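PDB 3CXB: secreted effector protein SifA from Salmonella typhimurium, which is injected into host cells, where it interacts with host PLEKHM2 (SKIP) and is required for endosomal tubulation and the formation of Salmonella-induced filaments. Local coordinates for residues E315-L318 against T319-H322; E215-T218 against R219-H223; V298-A301 against I302-D306. One frame throughout, in Å; residues are numbered along the deposited sequence.

Contact 1. Residues E315-L318 against T319-H322; sequences EEQL and TTLH
Thr319 holds its hydroxyl between its own backbone N and carbonyl carbon (chi1 61°), and this rotation turns OG1 back along the helix onto the carbonyl of Glu316. The bond from Thr319 OG1 to Glu316 O measures 3.0 Å and comes in steeply, with a C=O...OG1 angle of 104°, from above the carbonyl plane. Thr320 N reaches the same oxygen from the same face at 2.9 Å, so Glu316 O is gripped twice, by the helical i to i+4 amide and by a hydroxyl one residue earlier. A threonine hydroxyl bonded to the carbonyl three residues back is a familiar side-chain-to-backbone bond of helices, here in mid-helix. The methyl of Thr319, set beside its own backbone N by the same torsion, packs against Glu315 O. Further backbone rungs, Thr319 N to Glu315 O and His322 N to Leu318 O, carry the helix onward.

Gln317 bends at its second torsion (chi2 -66°), folding an amide whose CB starts out away from the following turn back over it. NE2 then lies 3.7 Å from Leu321 CG, the two side chains crossing at a slant, while Gln317 and Thr320 run side by side in the same direction.

The turn belongs to helix 307-324, on the surface of the protein. Gln317 and Leu321 lie against helix 228-241, at Glu237, Thr238, Met241 and Thr230. Glu315, Leu318 and Thr319 meet Lys216, Thr217 and Thr218 of helix 197-220, and Leu318 and His322 touch Ile226 in the connection between those two helices.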
# COMPACT_ATOMS: atom_id res chain seq x y z
N GLU A 315 -7.94 3.88 -16.72
CA GLU A 315 -7.89 3.14 -17.97
C GLU A 315 -9.29 2.70 -18.37
O GLU A 315 -9.64 2.68 -19.54
CB GLU A 315 -6.98 1.92 -17.81
CG GLU A 315 -5.54 2.31 -17.58
CD GLU A 315 -4.69 1.17 -17.08
OE1 GLU A 315 -3.50 1.41 -16.83
OE2 GLU A 315 -5.19 0.04 -16.93
N GLU A 316 -10.10 2.35 -17.37
CA GLU A 316 -11.44 1.86 -17.65
C GLU A 316 -12.35 2.99 -18.05
O GLU A 316 -13.34 2.78 -18.74
CB GLU A 316 -12.01 1.13 -16.43
CG GLU A 316 -11.32 -0.19 -16.10
CD GLU A 316 -11.87 -0.80 -14.83
OE1 GLU A 316 -13.11 -0.93 -14.74
OE2 GLU A 316 -11.09 -1.14 -13.93
N GLN A 317 -12.02 4.20 -17.60
CA GLN A 317 -12.81 5.36 -17.95
C GLN A 317 -12.60 5.64 -19.43
O GLN A 317 -13.54 5.79 -20.21
CB GLN A 317 -12.39 6.59 -17.13
CG GLN A 317 -13.22 6.80 -15.88
CD GLN A 317 -14.67 7.14 -16.19
OE1 GLN A 317 -15.57 6.94 -15.38
NE2 GLN A 317 -14.89 7.68 -17.39
N LEU A 318 -11.33 5.69 -19.82
CA LEU A 318 -10.98 5.94 -21.20
C LEU A 318 -11.71 4.96 -22.12
O LEU A 318 -12.34 5.36 -23.08
CB LEU A 318 -9.47 5.78 -21.39
CG LEU A 318 -9.01 6.21 -22.77
CD1 LEU A 318 -9.11 7.74 -22.86
CD2 LEU A 318 -7.57 5.77 -23.01
N THR A 319 -11.66 3.68 -21.80
CA THR A 319 -12.32 2.71 -22.65
C THR A 319 -13.83 2.83 -22.63
O THR A 319 -14.49 2.72 -23.66
CB THR A 319 -11.92 1.29 -22.26
OG1 THR A 319 -12.32 1.03 -20.91
CG2 THR A 319 -10.40 1.11 -22.40
N THR A 320 -14.38 3.06 -21.44
CA THR A 320 -15.82 3.18 -21.30
C THR A 320 -16.34 4.43 -22.04
O THR A 320 -17.38 4.39 -22.72
CB THR A 320 -16.21 3.21 -19.79
OG1 THR A 320 -17.63 3.12 -19.66
CG2 THR A 320 -15.73 4.49 -19.14
N LEU A 321 -15.61 5.53 -21.94
CA LEU A 321 -16.04 6.72 -22.64
C LEU A 321 -15.98 6.45 -24.14
O LEU A 321 -16.95 6.69 -24.86
CB LEU A 321 -15.17 7.91 -22.28
CG LEU A 321 -15.43 8.57 -20.93
CD1 LEU A 321 -14.43 9.72 -20.70
CD2 LEU A 321 -16.87 9.09 -20.89
N HIS A 322 -14.84 5.95 -24.61
CA HIS A 322 -14.66 5.68 -26.03
C HIS A 322 -15.78 4.84 -26.63
O HIS A 322 -16.35 5.19 -27.66
CB HIS A 322 -13.34 4.97 -26.29
CG HIS A 322 -13.05 4.78 -27.75
ND1 HIS A 322 -12.02 3.99 -28.21
CD2 HIS A 322 -13.65 5.29 -28.85
CE1 HIS A 322 -11.99 4.03 -29.53
NE2 HIS A 322 -12.97 4.81 -29.94

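Contact 2. Residues E215-T218 against R219-H223; sequences EKTT and RILHH
Thr217 and Leu221 form the close-packed side of this last helical turn. Their side chains run alongside each other in the same direction, and Thr217 CG2 meets Leu221 CD1 at 3.4 Å. Leu221 N bonds to Thr217 O at 3.0 Å. In Thr217, OG1 lies beside the backbone N (chi1 -57°) and reaches Gly213 O, which leaves CG2 anti to N and facing the leucine. Thr218 OG1 likewise bonds to Ile214 O, and its CG2 lies at the edge of the Arg219 guanidinium.

The opposite character belongs to Glu215, Lys216, Arg219 and Ile220, which are exposed. Arg219 has CG beside its backbone N (chi1 -76°), near Glu215 O, and the chain bends at chi2 beyond it. Its charged end does not meet the acid: Glu215 OE2 and Arg219 NH1 stand 6.2 Å apart. The bond from Ile220 N to Lys216 O is long and weak at 3.3 Å.

Helix 197-220 ends here, Leu221 being the first residue to leave helical geometry. With its hydroxyl spent on a preceding carbonyl, Thr217 gives its methyl to apolar packing, while Glu215 and Arg219 would be expected to attract each other weakly across their gap, without a salt bridge.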
# COMPACT_ATOMS: atom_id res chain seq x y z
N GLU A 215 -2.45 7.54 -21.32
CA GLU A 215 -1.47 7.40 -22.38
C GLU A 215 -1.13 5.93 -22.66
O GLU A 215 -0.86 5.56 -23.80
CB GLU A 215 -0.20 8.17 -22.01
CG GLU A 215 -0.43 9.64 -21.72
CD GLU A 215 0.83 10.33 -21.23
OE1 GLU A 215 1.43 9.85 -20.23
OE2 GLU A 215 1.22 11.35 -21.84
N LYS A 216 -1.16 5.11 -21.61
CA LYS A 216 -0.86 3.70 -21.74
C LYS A 216 -1.91 2.94 -22.57
O LYS A 216 -1.58 2.31 -23.57
CB LYS A 216 -0.76 3.07 -20.34
CG LYS A 216 -0.44 1.58 -20.34
CD LYS A 216 -0.31 1.02 -18.92
CE LYS A 216 0.04 -0.47 -18.93
NZ LYS A 216 0.10 -1.04 -17.55
N THR A 217 -3.16 3.01 -22.13
CA THR A 217 -4.25 2.34 -22.83
C THR A 217 -4.37 2.84 -24.27
O THR A 217 -4.77 2.10 -25.17
CB THR A 217 -5.59 2.57 -22.08
OG1 THR A 217 -5.47 2.10 -20.74
CG2 THR A 217 -6.72 1.81 -22.76
N THR A 218 -4.03 4.11 -24.49
CA THR A 218 -4.11 4.72 -25.82
C THR A 218 -3.10 4.08 -26.78
O THR A 218 -3.40 3.85 -27.95
CB THR A 218 -3.90 6.26 -25.73
OG1 THR A 218 -4.98 6.83 -24.98
CG2 THR A 218 -3.90 6.91 -27.10
N ARG A 219 -1.91 3.80 -26.27
CA ARG A 219 -0.87 3.17 -27.06
C ARG A 219 -1.28 1.77 -27.51
O ARG A 219 -1.37 1.49 -28.72
CB ARG A 219 0.42 3.09 -26.23
CG ARG A 219 1.16 4.42 -26.12
CD ARG A 219 1.66 4.87 -27.49
NE ARG A 219 2.23 6.21 -27.50
CZ ARG A 219 1.54 7.33 -27.29
NH1 ARG A 219 2.15 8.50 -27.32
NH2 ARG A 219 0.24 7.27 -27.05
N ILE A 220 -1.57 0.88 -26.56
CA ILE A 220 -1.95 -0.49 -26.88
C ILE A 220 -3.19 -0.53 -27.76
O ILE A 220 -3.33 -1.41 -28.62
CB ILE A 220 -2.22 -1.35 -25.61
CG1 ILE A 220 -3.54 -0.94 -24.96
CG2 ILE A 220 -1.07 -1.19 -24.63
CD1 ILE A 220 -3.89 -1.79 -23.77
N LEU A 221 -4.09 0.42 -27.56
CA LEU A 221 -5.30 0.48 -28.38
C LEU A 221 -5.13 1.42 -29.57
O LEU A 221 -6.13 1.91 -30.12
CB LEU A 221 -6.48 0.94 -27.53
CG LEU A 221 -6.91 0.02 -26.40
CD1 LEU A 221 -8.04 0.65 -25.66
CD2 LEU A 221 -7.32 -1.32 -26.97
N HIS A 222 -3.88 1.65 -29.97
CA HIS A 222 -3.55 2.53 -31.09
C HIS A 222 -4.41 2.27 -32.33
O HIS A 222 -4.85 3.22 -32.99
CB HIS A 222 -2.07 2.42 -31.45
CG HIS A 222 -1.66 3.31 -32.58
ND1 HIS A 222 -2.51 4.23 -33.15
CD2 HIS A 222 -0.49 3.42 -33.26
CE1 HIS A 222 -1.89 4.85 -34.14
NE2 HIS A 222 -0.66 4.38 -34.22
N HIS A 223 -4.65 1.00 -32.64
CA HIS A 223 -5.46 0.67 -33.80
C HIS A 223 -6.82 1.33 -33.70
O HIS A 223 -7.50 1.53 -34.71
CB HIS A 223 -5.64 -0.84 -33.93
CG HIS A 223 -6.50 -1.44 -32.87
ND1 HIS A 223 -6.03 -1.71 -31.60
CD2 HIS A 223 -7.80 -1.83 -32.89
CE1 HIS A 223 -7.01 -2.25 -30.88
NE2 HIS A 223 -8.09 -2.33 -31.64

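Contact 3. Residues V298-A301 against I302-D306; sequences VFHA and IFRID
Arg304 wraps back over the end of helix 283-303, from His300 to Ala301. Its CB stands 4.1 Å from His300 O, and bends at chi2 and chi3 then double the chain back. CD comes against the imidazole, 3.8 Å from His300 CE1. NE makes a weak bond to His300 O, the carbonyl that also receives a weak one from Arg304 N. At the tip NH1 donates to Ala301 O at 2.8 Å, nearly straight at 170° and within the guanidinium plane; the same nitrogen has a second, weak partner in Val156 O.

Next to this, Phe303 CD1 lies over the centre of the Phe299 ring, 3.4 Å above its plane. The two ring planes are inclined by 31°, an oblique pairing with centroids 4.3 Å apart. Ile305 CB touches the same ring at CE1, and Tyr205 of helix 197-220 meets it too. His300 has its CG anti to the backbone N (chi1 170°), directing the ring toward Ile305 and Asp306. CD2 lies 3.3 Å from Ile305 O; Asp306 N sits at the ring edge, in its plane, while NE2 bonds to Glu67 OE1.

Arg304 has positive phi as the chain leaves the helix, and Asp306, the N-cap of helix 307-324, bonds through OD2 to Gln308 N. One helix therefore ends and the next begins within a few residues. Ala301 O takes a strong bond from the arginine, His300 O weak ones, and the positive charge would also suit the helix's negative pole. The phenylalanines add an apolar contact, Phe299 buried and Phe303 against helix 197-220.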
# COMPACT_ATOMS: atom_id res chain seq x y z
N VAL A 298 4.70 3.51 -0.48
CA VAL A 298 4.90 4.58 0.50
C VAL A 298 3.63 5.42 0.47
O VAL A 298 3.02 5.72 1.51
CB VAL A 298 6.08 5.50 0.13
CG1 VAL A 298 6.06 6.70 1.04
CG2 VAL A 298 7.42 4.76 0.30
N PHE A 299 3.24 5.77 -0.74
CA PHE A 299 2.06 6.57 -0.97
C PHE A 299 0.85 5.87 -0.36
O PHE A 299 0.06 6.49 0.36
CB PHE A 299 1.86 6.78 -2.47
CG PHE A 299 0.62 7.56 -2.81
CD1 PHE A 299 -0.64 7.00 -2.61
CD2 PHE A 299 0.72 8.85 -3.31
CE1 PHE A 299 -1.79 7.73 -2.90
CE2 PHE A 299 -0.42 9.59 -3.60
CZ PHE A 299 -1.68 9.03 -3.40
N HIS A 300 0.71 4.57 -0.64
CA HIS A 300 -0.43 3.81 -0.11
C HIS A 300 -0.39 3.76 1.40
O HIS A 300 -1.43 3.70 2.05
CB HIS A 300 -0.47 2.38 -0.66
CG HIS A 300 -1.46 1.51 0.04
ND1 HIS A 300 -1.14 0.79 1.17
CD2 HIS A 300 -2.78 1.26 -0.21
CE1 HIS A 300 -2.22 0.14 1.59
NE2 HIS A 300 -3.22 0.41 0.78
N ALA A 301 0.82 3.77 1.95
CA ALA A 301 1.02 3.74 3.39
C ALA A 301 0.45 5.02 3.99
O ALA A 301 -0.18 5.01 5.06
CB ALA A 301 2.49 3.63 3.69
N ILE A 302 0.65 6.13 3.28
CA ILE A 302 0.18 7.43 3.76
C ILE A 302 -1.29 7.70 3.54
O ILE A 302 -2.03 7.94 4.50
CB ILE A 302 0.98 8.59 3.12
CG1 ILE A 302 2.44 8.51 3.55
CG2 ILE A 302 0.38 9.94 3.51
CD1 ILE A 302 3.35 9.30 2.67
N PHE A 303 -1.73 7.66 2.29
CA PHE A 303 -3.12 7.96 1.99
C PHE A 303 -4.07 6.78 2.06
O PHE A 303 -5.30 6.96 2.00
CB PHE A 303 -3.22 8.61 0.60
CG PHE A 303 -2.27 9.75 0.40
CD1 PHE A 303 -0.94 9.50 0.06
CD2 PHE A 303 -2.66 11.06 0.65
CE1 PHE A 303 -0.03 10.53 -0.04
CE2 PHE A 303 -1.75 12.10 0.55
CZ PHE A 303 -0.43 11.83 0.22
N ARG A 304 -3.51 5.58 2.20
CA ARG A 304 -4.32 4.36 2.27
C ARG A 304 -5.20 4.28 1.03
O ARG A 304 -6.41 4.05 1.11
CB ARG A 304 -5.19 4.33 3.51
CG ARG A 304 -5.40 2.93 4.04
CD ARG A 304 -4.04 2.20 4.26
NE ARG A 304 -3.06 3.01 4.99
CZ ARG A 304 -3.17 3.38 6.26
NH1 ARG A 304 -2.24 4.14 6.81
NH2 ARG A 304 -4.20 2.99 6.99
N ILE A 305 -4.56 4.49 -0.11
CA ILE A 305 -5.18 4.45 -1.43
C ILE A 305 -4.20 3.69 -2.30
O ILE A 305 -2.99 3.85 -2.18
CB ILE A 305 -5.33 5.85 -2.03
CG1 ILE A 305 -6.36 6.64 -1.25
CG2 ILE A 305 -5.70 5.75 -3.52
CD1 ILE A 305 -6.73 7.94 -1.92
N ASP A 306 -4.72 2.87 -3.19
CA ASP A 306 -3.83 2.11 -4.05
C ASP A 306 -3.66 2.92 -5.34
O ASP A 306 -4.56 3.00 -6.17
CB ASP A 306 -4.44 0.73 -4.32
CG ASP A 306 -3.54 -0.17 -5.15
OD1 ASP A 306 -3.93 -1.35 -5.35
OD2 ASP A 306 -2.46 0.28 -5.60

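Along the chain the order is contact 2, contact 3, contact 1. Contact 2 closes helix 197-220, contact 3 closes helix 283-303, and contact 1 lies in helix 307-324, which starts directly after contact 3. Contacts 1 and 2 are 11 Å apart between centres and touch directly, so helix 307-324 packs against the end of helix 197-220 near the surface. Contact 3 sits about 5 Å from the centre of the chain, 25 Å from contact 1 and 27 Å from contact 2, centre to centre. Helix 197-220 also reaches contact 3, at Phe299 and Phe303, and thereby spans from the protein's middle to its periphery.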